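Local coordinates for flagellar pocket-related cytoskeletal protein (Trypanosoma brucei, PDB 6SJQ), which forms part of the cytoskeleton at the trypanosome flagellar pocket collar, its N-terminal ubiquitin-fold domain carrying a long structured loop for protein binding, at residues A11-S24 against W98-P112. Residues are numbered along the deposited sequence; the frame is centred on the assembly and turned at random.
Sequences AADIFNNKVNFELS and WHKESQKEIPPAMKP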
loop_
_atom_site.group_PDB
_atom_site.type_symbol
_atom_site.label_atom_id
_atom_site.label_comp_id
_atom_site.label_asym_id
_atom_site.label_seq_id
_atom_site.Cartn_x
_atom_site.Cartn_y
_atom_site.Cartn_z
ATOM N N ALA A 11 0.609 1.600 3.133
ATOM C CA ALA A 11 -0.486 1.109 3.940
ATOM C C ALA A 11 -1.790 1.073 3.154
ATOM O O ALA A 11 -1.982 1.822 2.186
ATOM C CB ALA A 11 -0.647 1.975 5.206
ATOM N N ALA A 12 -2.680 0.171 3.574
ATOM C CA ALA A 12 -4.026 0.084 3.012
ATOM C C ALA A 12 -4.953 -0.618 3.996
ATOM O O ALA A 12 -4.492 -1.277 4.936
ATOM C CB ALA A 12 -4.015 -0.669 1.669
ATOM N N ASP A 13 -6.254 -0.484 3.769
ATOM C CA ASP A 13 -7.212 -1.254 4.553
ATOM C C ASP A 13 -7.606 -2.529 3.832
ATOM O O ASP A 13 -8.206 -2.482 2.761
ATOM C CB ASP A 13 -8.431 -0.406 4.910
ATOM C CG ASP A 13 -8.123 0.576 6.022
ATOM O OD1 ASP A 13 -7.903 0.119 7.162
ATOM O OD2 ASP A 13 -8.064 1.798 5.762
ATOM N N ILE A 14 -7.244 -3.668 4.421
ATOM C CA ILE A 14 -7.563 -4.967 3.825
ATOM C C ILE A 14 -8.431 -5.802 4.782
ATOM O O ILE A 14 -8.000 -6.156 5.881
ATOM C CB ILE A 14 -6.277 -5.752 3.471
ATOM C CG1 ILE A 14 -5.289 -4.886 2.650
ATOM C CG2 ILE A 14 -6.623 -7.064 2.775
ATOM C CD1 ILE A 14 -5.677 -4.607 1.198
ATOM N N PHE A 15 -9.644 -6.119 4.349
ATOM C CA PHE A 15 -10.645 -6.804 5.195
ATOM C C PHE A 15 -10.752 -6.247 6.606
ATOM O O PHE A 15 -10.674 -7.004 7.570
ATOM C CB PHE A 15 -10.340 -8.301 5.305
ATOM C CG PHE A 15 -10.401 -9.022 4.008
ATOM C CD1 PHE A 15 -11.593 -9.118 3.311
ATOM C CD2 PHE A 15 -9.271 -9.624 3.489
ATOM C CE1 PHE A 15 -11.658 -9.792 2.098
ATOM C CE2 PHE A 15 -9.323 -10.318 2.279
ATOM C CZ PHE A 15 -10.517 -10.398 1.579
ATOM N N ASN A 16 -10.905 -4.936 6.733
ATOM C CA ASN A 16 -11.046 -4.330 8.066
ATOM C C ASN A 16 -9.822 -4.438 8.991
ATOM O O ASN A 16 -9.955 -4.341 10.212
ATOM C CB ASN A 16 -12.293 -4.870 8.792
ATOM C CG ASN A 16 -13.581 -4.230 8.311
ATOM O OD1 ASN A 16 -13.646 -3.019 8.088
ATOM N ND2 ASN A 16 -14.625 -5.044 8.167
ATOM N N ASN A 17 -8.639 -4.653 8.420
ATOM C CA ASN A 17 -7.397 -4.459 9.171
ATOM C C ASN A 17 -6.541 -3.466 8.408
ATOM O O ASN A 17 -6.514 -3.501 7.183
ATOM C CB ASN A 17 -6.635 -5.773 9.327
ATOM C CG ASN A 17 -7.382 -6.784 10.172
ATOM O OD1 ASN A 17 -7.853 -7.805 9.669
ATOM N ND2 ASN A 17 -7.498 -6.503 11.466
ATOM N N LYS A 18 -5.848 -2.579 9.119
ATOM C CA LYS A 18 -4.877 -1.696 8.481
ATOM C C LYS A 18 -3.577 -2.462 8.327
ATOM O O LYS A 18 -3.042 -2.988 9.301
ATOM C CB LYS A 18 -4.596 -0.494 9.375
ATOM C CG LYS A 18 -5.405 0.727 9.067
ATOM C CD LYS A 18 -4.804 1.519 7.926
ATOM C CE LYS A 18 -5.527 2.843 7.839
ATOM N NZ LYS A 18 -6.967 2.674 8.201
ATOM N N VAL A 19 -3.066 -2.546 7.106
ATOM C CA VAL A 19 -1.801 -3.243 6.906
ATOM C C VAL A 19 -0.777 -2.220 6.458
ATOM O O VAL A 19 -1.120 -1.183 5.895
ATOM C CB VAL A 19 -1.905 -4.399 5.893
ATOM C CG1 VAL A 19 -2.961 -5.418 6.343
ATOM C CG2 VAL A 19 -2.229 -3.876 4.516
ATOM N N ASN A 20 0.490 -2.473 6.769
ATOM C CA ASN A 20 1.554 -1.549 6.388
ATOM C C ASN A 20 2.745 -2.375 5.970
ATOM O O ASN A 20 3.269 -3.156 6.776
ATOM C CB ASN A 20 1.951 -0.648 7.556
ATOM C CG ASN A 20 2.794 0.537 7.115
ATOM O OD1 ASN A 20 2.765 0.915 5.943
ATOM N ND2 ASN A 20 3.525 1.154 8.060
ATOM N N PHE A 21 3.168 -2.216 4.711
ATOM C CA PHE A 21 4.302 -2.955 4.163
ATOM C C PHE A 21 5.512 -2.082 3.842
ATOM O O PHE A 21 5.387 -0.972 3.285
ATOM C CB PHE A 21 3.881 -3.694 2.881
ATOM C CG PHE A 21 2.894 -4.804 3.112
ATOM C CD1 PHE A 21 3.029 -5.659 4.198
ATOM C CD2 PHE A 21 1.838 -5.007 2.226
ATOM C CE1 PHE A 21 2.126 -6.688 4.402
ATOM C CE2 PHE A 21 0.927 -6.024 2.425
ATOM C CZ PHE A 21 1.081 -6.882 3.512
ATOM N N GLU A 22 6.692 -2.596 4.184
ATOM C CA GLU A 22 7.951 -1.965 3.779
ATOM C C GLU A 22 8.316 -2.470 2.392
ATOM O O GLU A 22 8.562 -3.669 2.214
ATOM C CB GLU A 22 9.035 -2.366 4.781
ATOM C CG GLU A 22 10.336 -1.630 4.649
ATOM C CD GLU A 22 11.318 -2.102 5.704
ATOM O OE1 GLU A 22 11.189 -1.671 6.871
ATOM O OE2 GLU A 22 12.188 -2.931 5.370
ATOM N N LEU A 23 8.322 -1.587 1.390
ATOM C CA LEU A 23 8.694 -1.988 0.033
ATOM C C LEU A 23 10.087 -1.457 -0.236
ATOM O O LEU A 23 10.412 -0.331 0.156
ATOM C CB LEU A 23 7.691 -1.422 -0.982
ATOM C CG LEU A 23 6.229 -1.854 -0.806
ATOM C CD1 LEU A 23 5.426 -1.388 -2.019
ATOM C CD2 LEU A 23 6.128 -3.376 -0.673
ATOM N N SER A 24 10.935 -2.267 -0.862
ATOM C CA SER A 24 12.329 -1.900 -1.125
ATOM C C SER A 24 12.566 -1.714 -2.624
ATOM O O SER A 24 12.055 -2.489 -3.441
ATOM C CB SER A 24 13.287 -2.983 -0.602
ATOM O OG SER A 24 13.219 -3.112 0.808
ATOM N N TRP A 98 -15.605 -5.417 0.016
ATOM C CA TRP A 98 -14.841 -6.118 1.041
ATOM C C TRP A 98 -13.893 -5.250 1.817
ATOM O O TRP A 98 -13.552 -5.583 2.948
ATOM C CB TRP A 98 -14.072 -7.285 0.417
ATOM C CG TRP A 98 -14.964 -8.160 -0.366
ATOM C CD1 TRP A 98 -15.963 -8.955 0.120
ATOM C CD2 TRP A 98 -14.972 -8.323 -1.781
ATOM N NE1 TRP A 98 -16.584 -9.608 -0.909
ATOM C CE2 TRP A 98 -15.994 -9.237 -2.094
ATOM C CE3 TRP A 98 -14.212 -7.782 -2.825
ATOM C CZ2 TRP A 98 -16.273 -9.633 -3.399
ATOM C CZ3 TRP A 98 -14.486 -8.173 -4.117
ATOM C CH2 TRP A 98 -15.509 -9.090 -4.396
ATOM N N HIS A 99 -13.466 -4.141 1.219
ATOM C CA HIS A 99 -12.418 -3.325 1.815
ATOM C C HIS A 99 -12.871 -1.891 1.970
ATOM O O HIS A 99 -13.055 -1.180 0.980
ATOM C CB HIS A 99 -11.148 -3.386 0.959
ATOM C CG HIS A 99 -10.759 -4.785 0.584
ATOM N ND1 HIS A 99 -10.250 -5.680 1.493
ATOM C CD2 HIS A 99 -10.854 -5.448 -0.594
ATOM C CE1 HIS A 99 -10.037 -6.843 0.892
ATOM N NE2 HIS A 99 -10.384 -6.723 -0.372
ATOM N N LYS A 100 -13.058 -1.469 3.215
ATOM C CA LYS A 100 -13.485 -0.103 3.469
ATOM C C LYS A 100 -12.501 0.617 4.374
ATOM O O LYS A 100 -11.784 -0.008 5.170
ATOM C CB LYS A 100 -14.913 -0.052 4.031
ATOM C CG LYS A 100 -15.301 -1.213 4.934
ATOM C CD LYS A 100 -16.061 -2.289 4.164
ATOM C CE LYS A 100 -16.709 -3.296 5.124
ATOM N NZ LYS A 100 -17.195 -4.538 4.439
ATOM N N GLU A 101 -12.455 1.934 4.219
ATOM C CA GLU A 101 -11.537 2.768 4.966
ATOM C C GLU A 101 -11.854 2.728 6.450
ATOM O O GLU A 101 -13.013 2.581 6.851
ATOM C CB GLU A 101 -11.584 4.208 4.448
ATOM C CG GLU A 101 -11.054 4.379 3.025
ATOM C CD GLU A 101 -12.046 3.935 1.955
ATOM O OE1 GLU A 101 -13.144 3.445 2.310
ATOM O OE2 GLU A 101 -11.728 4.073 0.752
ATOM N N SER A 102 -10.808 2.823 7.262
ATOM C CA SER A 102 -10.963 2.958 8.701
ATOM C C SER A 102 -9.893 3.906 9.194
ATOM O O SER A 102 -8.866 4.104 8.532
ATOM C CB SER A 102 -10.779 1.620 9.400
ATOM O OG SER A 102 -9.398 1.364 9.579
ATOM N N GLN A 103 -10.124 4.497 10.357
ATOM C CA GLN A 103 -9.106 5.340 10.955
ATOM C C GLN A 103 -8.334 4.515 11.962
ATOM O O GLN A 103 -7.758 5.066 12.898
ATOM C CB GLN A 103 -9.739 6.538 11.654
ATOM C CG GLN A 103 -10.905 7.154 10.916
ATOM C CD GLN A 103 -11.716 8.064 11.813
ATOM O OE1 GLN A 103 -12.750 7.664 12.354
ATOM N NE2 GLN A 103 -11.239 9.292 11.994
ATOM N N LYS A 104 -8.348 3.192 11.802
ATOM C CA LYS A 104 -7.483 2.355 12.622
ATOM C C LYS A 104 -6.055 2.771 12.308
ATOM O O LYS A 104 -5.715 3.026 11.151
ATOM C CB LYS A 104 -7.692 0.867 12.322
ATOM C CG LYS A 104 -9.033 0.329 12.772
ATOM C CD LYS A 104 -9.145 -1.161 12.494
ATOM C CE LYS A 104 -10.572 -1.631 12.678
ATOM N NZ LYS A 104 -10.731 -3.051 12.285
ATOM N N GLU A 105 -5.220 2.875 13.332
ATOM C CA GLU A 105 -3.876 3.401 13.123
ATOM C C GLU A 105 -3.036 2.505 12.213
ATOM O O GLU A 105 -3.217 1.279 12.157
ATOM C CB GLU A 105 -3.160 3.608 14.456
ATOM C CG GLU A 105 -2.790 2.323 15.151
ATOM C CD GLU A 105 -2.650 2.497 16.656
ATOM O OE1 GLU A 105 -2.058 3.511 17.089
ATOM O OE2 GLU A 105 -3.135 1.620 17.405
ATOM N N ILE A 106 -2.116 3.133 11.496
ATOM C CA ILE A 106 -1.185 2.406 10.660
ATOM C C ILE A 106 -0.137 1.721 11.548
ATOM O O ILE A 106 0.577 2.382 12.313
ATOM C CB ILE A 106 -0.506 3.362 9.652
ATOM C CG1 ILE A 106 -1.550 3.989 8.722
ATOM C CG2 ILE A 106 0.520 2.615 8.811
ATOM C CD1 ILE A 106 -0.970 5.053 7.798
ATOM N N PRO A 107 -0.034 0.390 11.449
ATOM C CA PRO A 107 0.878 -0.389 12.291
ATOM C C PRO A 107 2.301 -0.295 11.780
ATOM O O PRO A 107 2.501 0.170 10.644
ATOM C CB PRO A 107 0.356 -1.823 12.125
ATOM C CG PRO A 107 -0.237 -1.838 10.753
ATOM C CD PRO A 107 -0.851 -0.472 10.575
ATOM N N PRO A 108 3.283 -0.706 12.606
ATOM C CA PRO A 108 4.672 -0.771 12.150
ATOM C C PRO A 108 4.787 -1.607 10.879
ATOM O O PRO A 108 4.187 -2.687 10.789
ATOM C CB PRO A 108 5.389 -1.475 13.313
ATOM C CG PRO A 108 4.582 -1.109 14.518
ATOM C CD PRO A 108 3.148 -1.079 14.030
ATOM N N ALA A 109 5.545 -1.109 9.903
ATOM C CA ALA A 109 5.691 -1.782 8.614
ATOM C C ALA A 109 6.311 -3.167 8.720
ATOM O O ALA A 109 7.223 -3.383 9.516
ATOM C CB ALA A 109 6.516 -0.926 7.664
ATOM N N MET A 110 5.806 -4.102 7.916
ATOM C CA MET A 110 6.383 -5.443 7.813
ATOM C C MET A 110 6.749 -5.769 6.372
ATOM O O MET A 110 6.247 -5.139 5.432
ATOM C CB MET A 110 5.452 -6.533 8.410
ATOM C CG MET A 110 4.360 -7.164 7.538
ATOM S SD MET A 110 3.366 -8.411 8.472
ATOM C CE MET A 110 2.676 -7.348 9.723
ATOM N N LYS A 111 7.631 -6.747 6.192
ATOM C CA LYS A 111 7.901 -7.270 4.861
ATOM C C LYS A 111 6.622 -7.781 4.232
ATOM O O LYS A 111 5.815 -8.458 4.893
ATOM C CB LYS A 111 8.941 -8.397 4.913
ATOM C CG LYS A 111 10.327 -7.922 5.332
ATOM C CD LYS A 111 10.677 -6.619 4.612
ATOM C CE LYS A 111 12.088 -6.138 4.925
ATOM N NZ LYS A 111 12.416 -4.927 4.112
ATOM N N PRO A 112 6.428 -7.469 2.939
ATOM C CA PRO A 112 5.251 -7.899 2.190
ATOM C C PRO A 112 5.251 -9.409 1.976
ATOM O O PRO A 112 6.305 -10.042 2.097
ATOM C CB PRO A 112 5.405 -7.160 0.851
ATOM C CG PRO A 112 6.861 -6.897 0.728
ATOM C CD PRO A 112 7.349 -6.662 2.119
HETATM O O HOH W 1 -10.926 -2.682 4.397
HETATM O O HOH W 2 -11.867 -1.200 7.530
HETATM O O HOH W 3 2.435 -4.244 9.577
#
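F21 and M110 form a single beta bridge, M110 N donating to N20 O (2.9 Å) and E22 N to M110 O, while 98-109 runs as irregular chain along the hairpin of strands 11-14 and 17-24. At the hairpin's type I' turn, F15 N lies in the plane of the H99 ring, at its edge, and donates to ND1 (3.0 Å, N-H...N 171°). The same imidazole sets its CE1 edge over the centre of the F15 ring in an edge-to-face pair, planes at 55°, and its NE2 is hydrogen-bonded to H57 NE2. Next along, D13 and K18 form a salt bridge, NZ meeting OD2 on its syn lone pair at 2.8 Å; D13 OD2 is also hydrogen-bonded to the hydroxyl of Y90. Bends at chi2 and chi4 fold the K18 chain back over K104 O. S102 OG donates to D13 OD1 from above the carboxylate plane and accepts from K104 N, an ST turn. K104 stretches out to N16 O. In this ubiquitin-fold domain of BILBO1, 17-25 is an outermost strand of the sheet, and the chain that follows strand 87-92, probably the domain's long structured loop, lies along it and the end of 6-14. N20, its CG anti to the backbone N (chi1 -166°), sends ND2 almost straight down the P107 carbonyl (2.9 Å) beside I106 CG2, which also packs on A11 CB. A water bridges N20 O and P108 O. Farther on, P112 CA lies over one face of F21 in a CH-pi contact, 4.0 Å from the ring centroid, with M110 CG at the ring edge; K111 NZ and E22 OE2 pair as a salt bridge, modelled implausibly close.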